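Local coordinates for protein putative peptidase (Chlamydophila abortus, PDB 3CE2) that is a putative zinc-dependent metallopeptidase of the M3B (oligopeptidase F) family, probably cutting a variety of small bioactive peptides, at residues F195-D200 with S205-H210; T227-Q232 with H312-Y317; T346-T351 with H406-Y411. One frame throughout, in Å; residues are numbered along the deposited sequence.

From the N terminus, contact 1 closes first: Phe195-Asp200 turns back through four residues onto Ser205-His210, a beta hairpin. Contact 2 opens after it, closing a loop of 79 mostly helical residues between helix 222-237 and the segment His312-Tyr317. Contact 3 follows, closing 54 residues between helix 345-357 and helix 394-416, which carries zinc ligands. The three are in series; none nests or crosses. Contacts 1 and 2 have centres about 12 Å apart and touch, since the hairpin lies on helix 222-237: Thr199 N to Thr227 OG1, 2.7 Å, is a probable hydrogen bond. Contact 3 stands apart, its centre about 40 Å from that of contact 2.

Contact 1 (F195-D200 with S205-H210); sequences FGQATD and SHPLSH. With ZN (zinc ion), chain C.
Ala198 and His206 form the central, hydrogen-bonded pair of a short antiparallel beta hairpin: Ala198 N gives to His206 O at 2.8 Å, and His206 N returns a bond to Ala198 O at 2.9 Å. Gln197 with Pro207 and Thr199 with Ser205 are the flanking non-hydrogen-bonded pairs, their side chains on the face opposite that of Ala198 and His206.

At the open end, Phe195 lies across the second segment. Its CG is anti to the carbonyl carbon (chi1 -74°), directing the ring along that segment, while CB and CG both lie near Leu208 O. Ser209 CA stands over one ring face, 4.0 Å from the centroid, as a CH-pi contact. The far edge of the same ring points into the face of His210, a nearly perpendicular T-shaped pair with CZ above the centre of the imidazole. The tip of His210 is held by a hydrogen bond between His210 NE2 and Tyr236 OH. Leu208 fits its branches against Gly196 and Ala198, with CD2 4.2 Å from Ala198 CB, and also packs on helix 222-237.

Near the turn, a chi1 of -61° on His206 swings its ring toward Asp200, and NE2 binds a zinc ion at 2.4 Å. Asp200 OD2 faces a carbon at the imidazole edge, CE1, at 3.2 Å, the carboxylate and ring planes 65° apart; OD1 accepts a hydrogen bond from Gly203 N. His206 ND1 makes a weak hydrogen bond to Asn204 O. The carboxylate's influence would probably be electrostatic, making the imidazole a somewhat stronger donor to the metal.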
loop_
_atom_site.group_PDB
_atom_site.type_symbol
_atom_site.label_atom_id
_atom_site.label_comp_id
_atom_site.label_asym_id
_atom_site.label_seq_id
_atom_site.Cartn_x
_atom_site.Cartn_y
_atom_site.Cartn_z
ATOM N N PHE A 195 -24.089 13.880 9.087
ATOM C CA PHE A 195 -23.239 14.878 8.491
ATOM C C PHE A 195 -23.910 16.235 8.536
ATOM O O PHE A 195 -25.125 16.326 8.720
ATOM C CB PHE A 195 -22.926 14.501 7.062
ATOM C CG PHE A 195 -21.959 13.372 6.944
ATOM C CD1 PHE A 195 -20.600 13.611 6.977
ATOM C CD2 PHE A 195 -22.409 12.067 6.805
ATOM C CE1 PHE A 195 -19.692 12.567 6.873
ATOM C CE2 PHE A 195 -21.510 11.013 6.693
ATOM C CZ PHE A 195 -20.145 11.265 6.721
ATOM N N GLY A 196 -23.116 17.291 8.387
ATOM C CA GLY A 196 -23.645 18.648 8.399
ATOM C C GLY A 196 -23.574 19.260 7.012
ATOM O O GLY A 196 -23.626 18.542 6.008
ATOM N N GLN A 197 -23.439 20.585 6.962
ATOM C CA GLN A 197 -23.431 21.320 5.694
ATOM C C GLN A 197 -22.276 22.281 5.522
ATOM O O GLN A 197 -21.984 23.097 6.396
ATOM C CB GLN A 197 -24.706 22.136 5.557
ATOM C CG GLN A 197 -25.728 21.530 4.628
ATOM C CD GLN A 197 -27.137 21.905 5.042
ATOM O OE1 GLN A 197 -28.038 22.014 4.207
ATOM N NE2 GLN A 197 -27.331 22.118 6.348
ATOM N N ALA A 198 -21.645 22.206 4.366
ATOM C CA ALA A 198 -20.707 23.231 3.966
ATOM C C ALA A 198 -21.448 24.412 3.320
ATOM O O ALA A 198 -22.630 24.299 2.988
ATOM C CB ALA A 198 -19.693 22.658 3.016
ATOM N N THR A 199 -20.740 25.535 3.144
ATOM C CA THR A 199 -21.256 26.718 2.457
ATOM C C THR A 199 -20.196 27.344 1.547
ATOM O O THR A 199 -19.031 27.452 1.929
ATOM C CB THR A 199 -21.673 27.774 3.469
ATOM O OG1 THR A 199 -22.305 27.127 4.577
ATOM C CG2 THR A 199 -22.631 28.757 2.838
ATOM N N ASP A 200 -20.594 27.781 0.356
ATOM C CA ASP A 200 -19.662 28.500 -0.502
ATOM C C ASP A 200 -19.723 30.010 -0.284
ATOM O O ASP A 200 -20.425 30.488 0.623
ATOM C CB ASP A 200 -19.786 28.098 -1.983
ATOM C CG ASP A 200 -21.138 28.459 -2.604
ATOM O OD1 ASP A 200 -21.926 29.245 -2.002
ATOM O OD2 ASP A 200 -21.395 27.936 -3.720
ATOM N N SER A 205 -25.536 26.112 0.177
ATOM C CA SER A 205 -25.017 25.098 1.075
ATOM C C SER A 205 -24.810 23.816 0.293
ATOM O O SER A 205 -25.554 23.514 -0.632
ATOM C CB SER A 205 -25.877 24.911 2.321
ATOM O OG SER A 205 -27.202 24.666 1.951
ATOM N N HIS A 206 -23.739 23.112 0.633
ATOM C CA HIS A 206 -23.395 21.861 -0.006
ATOM C C HIS A 206 -23.382 20.842 1.125
ATOM O O HIS A 206 -22.590 20.968 2.056
ATOM C CB HIS A 206 -22.006 21.965 -0.646
ATOM C CG HIS A 206 -21.900 23.010 -1.716
ATOM N ND1 HIS A 206 -22.403 24.285 -1.571
ATOM C CD2 HIS A 206 -21.326 22.973 -2.944
ATOM C CE1 HIS A 206 -22.161 24.981 -2.670
ATOM N NE2 HIS A 206 -21.504 24.210 -3.518
ATOM N N PRO A 207 -24.294 19.859 1.091
ATOM C CA PRO A 207 -24.304 18.866 2.170
ATOM C C PRO A 207 -23.134 17.895 2.039
ATOM O O PRO A 207 -22.554 17.763 0.958
ATOM C CB PRO A 207 -25.660 18.165 1.996
ATOM C CG PRO A 207 -26.450 19.081 1.045
ATOM C CD PRO A 207 -25.386 19.625 0.138
ATOM N N LEU A 208 -22.787 17.239 3.143
ATOM C CA LEU A 208 -21.479 16.595 3.275
ATOM C C LEU A 208 -21.519 15.091 3.327
ATOM O O LEU A 208 -22.525 14.480 3.715
ATOM C CB LEU A 208 -20.757 17.101 4.528
ATOM C CG LEU A 208 -20.247 18.539 4.444
ATOM C CD1 LEU A 208 -20.055 19.129 5.813
ATOM C CD2 LEU A 208 -18.971 18.548 3.641
ATOM N N SER A 209 -20.388 14.516 2.953
ATOM C CA SER A 209 -20.187 13.098 2.982
ATOM C C SER A 209 -18.679 12.913 2.993
ATOM O O SER A 209 -17.943 13.849 2.724
ATOM C CB SER A 209 -20.778 12.467 1.726
ATOM O OG SER A 209 -19.779 12.342 0.727
ATOM N N HIS A 210 -18.197 11.720 3.286
ATOM C CA HIS A 210 -16.764 11.531 3.221
ATOM C C HIS A 210 -16.208 11.902 1.853
ATOM O O HIS A 210 -15.226 12.645 1.760
ATOM C CB HIS A 210 -16.356 10.123 3.670
ATOM C CG HIS A 210 -16.421 9.951 5.156
ATOM N ND1 HIS A 210 -16.927 8.822 5.760
ATOM C CD2 HIS A 210 -16.082 10.797 6.160
ATOM C CE1 HIS A 210 -16.874 8.967 7.073
ATOM N NE2 HIS A 210 -16.371 10.159 7.342
HETATM ZN ZN ZN C . -20.110 23.901 -5.483
#

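Contact 2 (T227-Q232 with H312-Y317). With ZN (zinc ion), chain E.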
loop_
_atom_site.group_PDB
_atom_site.type_symbol
_atom_site.label_atom_id
_atom_site.label_comp_id
_atom_site.label_asym_id
_atom_site.label_seq_id
_atom_site.Cartn_x
_atom_site.Cartn_y
_atom_site.Cartn_z
ATOM N N THR A 227 -15.861 25.834 5.723
ATOM C CA THR A 227 -17.079 25.355 6.435
ATOM C C THR A 227 -17.207 23.840 6.379
ATOM O O THR A 227 -17.820 23.225 7.246
ATOM C CB THR A 227 -18.366 25.965 5.907
ATOM O OG1 THR A 227 -18.381 25.833 4.480
ATOM C CG2 THR A 227 -18.467 27.433 6.301
ATOM N N SER A 228 -16.581 23.257 5.366
ATOM C CA SER A 228 -16.497 21.821 5.203
ATOM C C SER A 228 -15.588 21.188 6.255
ATOM O O SER A 228 -15.995 20.296 7.006
ATOM C CB SER A 228 -15.969 21.530 3.812
ATOM O OG SER A 228 -15.888 20.148 3.624
ATOM N N TYR A 229 -14.353 21.669 6.320
ATOM C CA TYR A 229 -13.433 21.278 7.389
ATOM C C TYR A 229 -14.032 21.463 8.787
ATOM O O TYR A 229 -14.008 20.544 9.601
ATOM C CB TYR A 229 -12.121 22.064 7.255
ATOM C CG TYR A 229 -11.170 21.888 8.407
ATOM C CD1 TYR A 229 -10.314 20.786 8.461
ATOM C CD2 TYR A 229 -11.137 22.812 9.460
ATOM C CE1 TYR A 229 -9.431 20.606 9.533
ATOM C CE2 TYR A 229 -10.258 22.641 10.535
ATOM C CZ TYR A 229 -9.411 21.534 10.558
ATOM O OH TYR A 229 -8.546 21.349 11.601
ATOM N N LEU A 230 -14.566 22.648 9.077
ATOM C CA LEU A 230 -15.138 22.903 10.398
ATOM C C LEU A 230 -16.329 21.997 10.678
ATOM O O LEU A 230 -16.523 21.544 11.810
ATOM C CB LEU A 230 -15.546 24.369 10.555
ATOM C CG LEU A 230 -14.417 25.406 10.555
ATOM C CD1 LEU A 230 -14.994 26.795 10.643
ATOM C CD2 LEU A 230 -13.453 25.177 11.696
ATOM N N ALA A 231 -17.142 21.711 9.670
ATOM C CA ALA A 231 -18.288 20.838 9.957
ATOM C C ALA A 231 -17.800 19.418 10.239
ATOM O O ALA A 231 -18.314 18.744 11.142
ATOM C CB ALA A 231 -19.312 20.861 8.839
ATOM N N GLN A 232 -16.792 18.963 9.489
ATOM C CA GLN A 232 -16.224 17.664 9.793
ATOM C C GLN A 232 -15.722 17.605 11.229
ATOM O O GLN A 232 -15.968 16.627 11.915
ATOM C CB GLN A 232 -15.151 17.253 8.799
ATOM C CG GLN A 232 -15.696 16.870 7.438
ATOM C CD GLN A 232 -16.901 15.900 7.501
ATOM O OE1 GLN A 232 -18.049 16.295 7.801
ATOM N NE2 GLN A 232 -16.638 14.628 7.181
ATOM N N HIS A 312 -4.590 27.819 7.211
ATOM C CA HIS A 312 -5.322 26.895 8.037
ATOM C C HIS A 312 -5.168 25.507 7.449
ATOM O O HIS A 312 -4.827 25.344 6.261
ATOM C CB HIS A 312 -6.788 27.301 8.065
ATOM C CG HIS A 312 -7.088 28.450 8.981
ATOM N ND1 HIS A 312 -7.610 28.278 10.248
ATOM C CD2 HIS A 312 -6.954 29.787 8.814
ATOM C CE1 HIS A 312 -7.777 29.455 10.821
ATOM N NE2 HIS A 312 -7.381 30.388 9.977
ATOM N N PHE A 313 -5.424 24.496 8.271
ATOM C CA PHE A 313 -5.394 23.135 7.769
ATOM C C PHE A 313 -6.269 22.970 6.549
ATOM O O PHE A 313 -5.999 22.111 5.722
ATOM C CB PHE A 313 -5.837 22.151 8.822
ATOM C CG PHE A 313 -4.765 21.755 9.751
ATOM C CD1 PHE A 313 -3.605 21.134 9.264
ATOM C CD2 PHE A 313 -4.914 21.959 11.116
ATOM C CE1 PHE A 313 -2.594 20.726 10.121
ATOM C CE2 PHE A 313 -3.906 21.558 12.009
ATOM C CZ PHE A 313 -2.738 20.937 11.510
ATOM N N TYR A 314 -7.317 23.785 6.427
ATOM C CA TYR A 314 -8.188 23.659 5.266
ATOM C C TYR A 314 -7.642 24.404 4.068
ATOM O O TYR A 314 -8.334 24.573 3.070
ATOM C CB TYR A 314 -9.621 24.079 5.581
ATOM C CG TYR A 314 -9.780 25.424 6.249
ATOM C CD1 TYR A 314 -9.813 26.598 5.505
ATOM C CD2 TYR A 314 -9.930 25.519 7.615
ATOM C CE1 TYR A 314 -9.979 27.834 6.116
ATOM C CE2 TYR A 314 -10.093 26.741 8.235
ATOM C CZ TYR A 314 -10.112 27.895 7.468
ATOM O OH TYR A 314 -10.276 29.101 8.076
ATOM N N ASP A 315 -6.394 24.838 4.149
ATOM C CA ASP A 315 -5.808 25.546 3.025
ATOM C C ASP A 315 -4.819 24.648 2.326
ATOM O O ASP A 315 -4.502 24.841 1.145
ATOM C CB ASP A 315 -5.147 26.824 3.510
ATOM C CG ASP A 315 -6.166 27.870 3.901
ATOM O OD1 ASP A 315 -7.076 28.140 3.069
ATOM O OD2 ASP A 315 -6.080 28.393 5.039
ATOM N N VAL A 316 -4.376 23.641 3.074
ATOM C CA VAL A 316 -3.354 22.693 2.662
ATOM C C VAL A 316 -3.532 22.081 1.257
ATOM O O VAL A 316 -2.543 21.833 0.572
ATOM C CB VAL A 316 -3.264 21.550 3.694
ATOM C CG1 VAL A 316 -2.446 20.416 3.157
ATOM C CG2 VAL A 316 -2.712 22.062 5.048
ATOM N N TYR A 317 -4.763 21.834 0.812
ATOM C CA TYR A 317 -4.928 21.174 -0.486
ATOM C C TYR A 317 -5.528 22.076 -1.559
ATOM O O TYR A 317 -5.841 21.630 -2.657
ATOM C CB TYR A 317 -5.679 19.834 -0.354
ATOM C CG TYR A 317 -5.019 18.880 0.638
ATOM C CD1 TYR A 317 -3.799 18.264 0.349
ATOM C CD2 TYR A 317 -5.603 18.619 1.874
ATOM C CE1 TYR A 317 -3.186 17.408 1.272
ATOM C CE2 TYR A 317 -5.007 17.773 2.801
ATOM C CZ TYR A 317 -3.803 17.167 2.502
ATOM O OH TYR A 317 -3.216 16.329 3.444
HETATM ZN ZN ZN E . -7.260 32.548 10.025
HETATM O O HOH W 1 -8.315 33.669 8.914
#
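Tyr229, on helix 222-237, carries the contact by laying its side chain across Phe313 and Tyr314, and its atoms can be followed outward in order. CB starts against Tyr314 CB at 3.6 Å. A chi1 of 172° turns CG away from the backbone N and sends the ring toward the loop, and CG lies 3.9 Å from both Tyr314 CB and Tyr314 CD2. One flank then meets the other tyrosine: Tyr229 CD2 is 3.5 Å from Tyr314 CD2, at the edge of the Tyr314 ring, and CE2 follows more loosely. The planes are inclined by 46°, neither stacked nor perpendicular. On the other flank CE1, like CZ, lies 4.0 Å from Phe313 CB. The tip, OH, comes 3.7 Å from Phe313 CD2 and hydrogen-bonds to Ser519 and Glu522.

Tyr314 OH lies over the centre of one face of the His312 ring, whose NE2 binds a zinc ion at 2.2 Å, together with Asp310 and a water. The loop, between helix 292-306 and helix 330-340, is thus packed on helix 222-237, where Arg222 and Arg225 form salt bridges with Asp315, while Thr227 and Ser228 rest on Ala198 of strand 197-199.

Contact 3 (T346-T351 with H406-Y411); sequences TEYIDT and HSMHSY. With ZN (zinc ion), chain D.
Helix segments 346-351 and 406-411 run at 109° to each other, with axes 11.4 Å apart at closest approach, and side chains bridge the distance between the axes. The second belongs to the HExxH zinc-binding helix of this metallopeptidase: His406 turns away from the contact and binds the zinc ion through NE2 at 2.2 Å, with His402 and Glu430 completing the protein ligands.

Met408, on the side of that helix facing 346-351, does most of the touching. Its chain bends at both chi2 and chi3, which folds CE over the Tyr348 ring, 3.9 Å from the centroid and 13° off the normal. This is a CH-pi contact within a Met-aromatic pair, SD standing farther above the same ring. Met408 CB and CG lie alongside the phenol end, CG being 3.5 Å from Tyr348 CZ. Tyr348 OH is hydrogen-bonded to Asn436.

Thr351, about one turn on from Tyr348, continues the contact: its CB meets Met408 CE at 3.6 Å, and its methyl CG2 lies over one face of the Tyr411 ring. Its hydroxyl turns back to its own helix, where Thr351 OG1 donates to Glu347 O at 3.2 Å, reaching that oxygen from the face opposite to the one used by Thr351 N.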
loop_
_atom_site.group_PDB
_atom_site.type_symbol
_atom_site.label_atom_id
_atom_site.label_comp_id
_atom_site.label_asym_id
_atom_site.label_seq_id
_atom_site.Cartn_x
_atom_site.Cartn_y
_atom_site.Cartn_z
ATOM N N THR A 346 16.859 2.035 -21.529
ATOM C CA THR A 346 16.279 1.509 -22.756
ATOM C C THR A 346 15.500 0.226 -22.506
ATOM O O THR A 346 14.393 0.051 -23.016
ATOM C CB THR A 346 17.392 1.228 -23.794
ATOM O OG1 THR A 346 18.028 2.459 -24.118
ATOM C CG2 THR A 346 16.826 0.640 -25.063
ATOM N N GLU A 347 16.079 -0.672 -21.723
ATOM C CA GLU A 347 15.490 -1.987 -21.575
ATOM C C GLU A 347 14.181 -1.961 -20.814
ATOM O O GLU A 347 13.219 -2.576 -21.254
ATOM C CB GLU A 347 16.480 -2.944 -20.929
ATOM C CG GLU A 347 17.842 -2.895 -21.599
ATOM C CD GLU A 347 18.472 -4.268 -21.690
ATOM O OE1 GLU A 347 17.735 -5.265 -21.513
ATOM O OE2 GLU A 347 19.696 -4.355 -21.937
ATOM N N TYR A 348 14.147 -1.249 -19.681
ATOM C CA TYR A 348 12.914 -1.067 -18.918
ATOM C C TYR A 348 11.848 -0.448 -19.806
ATOM O O TYR A 348 10.743 -0.957 -19.922
ATOM C CB TYR A 348 13.147 -0.146 -17.729
ATOM C CG TYR A 348 11.963 -0.013 -16.810
ATOM C CD1 TYR A 348 11.925 -0.703 -15.611
ATOM C CD2 TYR A 348 10.887 0.810 -17.131
ATOM C CE1 TYR A 348 10.848 -0.594 -14.753
ATOM C CE2 TYR A 348 9.789 0.927 -16.280
ATOM C CZ TYR A 348 9.775 0.217 -15.085
ATOM O OH TYR A 348 8.709 0.310 -14.203
ATOM N N ILE A 349 12.214 0.658 -20.435
ATOM C CA ILE A 349 11.308 1.453 -21.237
ATOM C C ILE A 349 10.677 0.649 -22.391
ATOM O O ILE A 349 9.492 0.784 -22.676
ATOM C CB ILE A 349 12.053 2.752 -21.692
ATOM C CG1 ILE A 349 11.329 3.979 -21.194
ATOM C CG2 ILE A 349 12.428 2.767 -23.169
ATOM C CD1 ILE A 349 11.573 4.192 -19.729
ATOM N N ASP A 350 11.453 -0.227 -23.019
ATOM C CA ASP A 350 10.951 -1.024 -24.141
ATOM C C ASP A 350 10.051 -2.127 -23.649
ATOM O O ASP A 350 8.967 -2.312 -24.169
ATOM C CB ASP A 350 12.096 -1.641 -24.971
ATOM C CG ASP A 350 12.804 -0.619 -25.849
ATOM O OD1 ASP A 350 12.163 0.382 -26.240
ATOM O OD2 ASP A 350 14.003 -0.810 -26.144
ATOM N N THR A 351 10.501 -2.879 -22.656
ATOM C CA THR A 351 9.652 -3.928 -22.108
ATOM C C THR A 351 8.261 -3.403 -21.735
ATOM O O THR A 351 7.261 -3.999 -22.087
ATOM C CB THR A 351 10.322 -4.618 -20.930
ATOM O OG1 THR A 351 11.505 -5.248 -21.414
ATOM C CG2 THR A 351 9.433 -5.693 -20.352
ATOM N N HIS A 406 4.106 -1.264 -10.745
ATOM C CA HIS A 406 3.818 -2.547 -10.069
ATOM C C HIS A 406 4.109 -3.668 -11.030
ATOM O O HIS A 406 4.663 -4.692 -10.665
ATOM C CB HIS A 406 2.338 -2.707 -9.675
ATOM C CG HIS A 406 1.894 -1.839 -8.549
ATOM N ND1 HIS A 406 2.633 -1.669 -7.400
ATOM C CD2 HIS A 406 0.755 -1.125 -8.377
ATOM C CE1 HIS A 406 1.984 -0.861 -6.579
ATOM N NE2 HIS A 406 0.844 -0.513 -7.150
ATOM N N SER A 407 3.687 -3.466 -12.267
ATOM C CA SER A 407 3.787 -4.476 -13.280
ATOM C C SER A 407 5.223 -4.879 -13.587
ATOM O O SER A 407 5.539 -6.056 -13.548
ATOM C CB SER A 407 3.045 -4.024 -14.539
ATOM O OG SER A 407 1.661 -4.241 -14.324
ATOM N N MET A 408 6.082 -3.907 -13.881
ATOM C CA MET A 408 7.492 -4.186 -14.091
ATOM C C MET A 408 8.147 -4.835 -12.864
ATOM O O MET A 408 8.897 -5.834 -12.997
ATOM C CB MET A 408 8.227 -2.927 -14.543
ATOM C CG MET A 408 7.786 -2.470 -15.942
ATOM S SD MET A 408 8.151 -3.696 -17.251
ATOM C CE MET A 408 9.861 -3.319 -17.580
ATOM N N HIS A 409 7.825 -4.327 -11.673
ATOM C CA HIS A 409 8.326 -4.930 -10.431
ATOM C C HIS A 409 8.013 -6.426 -10.486
ATOM O O HIS A 409 8.918 -7.278 -10.343
ATOM C CB HIS A 409 7.623 -4.309 -9.228
ATOM C CG HIS A 409 8.305 -4.530 -7.912
ATOM N ND1 HIS A 409 9.322 -5.448 -7.730
ATOM C CD2 HIS A 409 8.090 -3.963 -6.699
ATOM C CE1 HIS A 409 9.718 -5.420 -6.468
ATOM N NE2 HIS A 409 8.975 -4.537 -5.820
ATOM N N SER A 410 6.736 -6.746 -10.709
ATOM C CA SER A 410 6.286 -8.147 -10.681
ATOM C C SER A 410 6.927 -8.984 -11.777
ATOM O O SER A 410 7.307 -10.139 -11.572
ATOM C CB SER A 410 4.765 -8.228 -10.787
ATOM O OG SER A 410 4.173 -8.146 -9.488
ATOM N N TYR A 411 7.043 -8.377 -12.945
ATOM C CA TYR A 411 7.602 -9.008 -14.091
ATOM C C TYR A 411 9.038 -9.380 -13.762
ATOM O O TYR A 411 9.420 -10.540 -13.881
ATOM C CB TYR A 411 7.540 -8.031 -15.255
ATOM C CG TYR A 411 8.374 -8.408 -16.431
ATOM C CD1 TYR A 411 7.885 -9.272 -17.402
ATOM C CD2 TYR A 411 9.648 -7.884 -16.590
ATOM C CE1 TYR A 411 8.652 -9.613 -18.515
ATOM C CE2 TYR A 411 10.438 -8.223 -17.689
ATOM C CZ TYR A 411 9.935 -9.093 -18.644
ATOM O OH TYR A 411 10.709 -9.432 -19.734
HETATM ZN ZN ZN D . -0.400 1.032 -6.262
#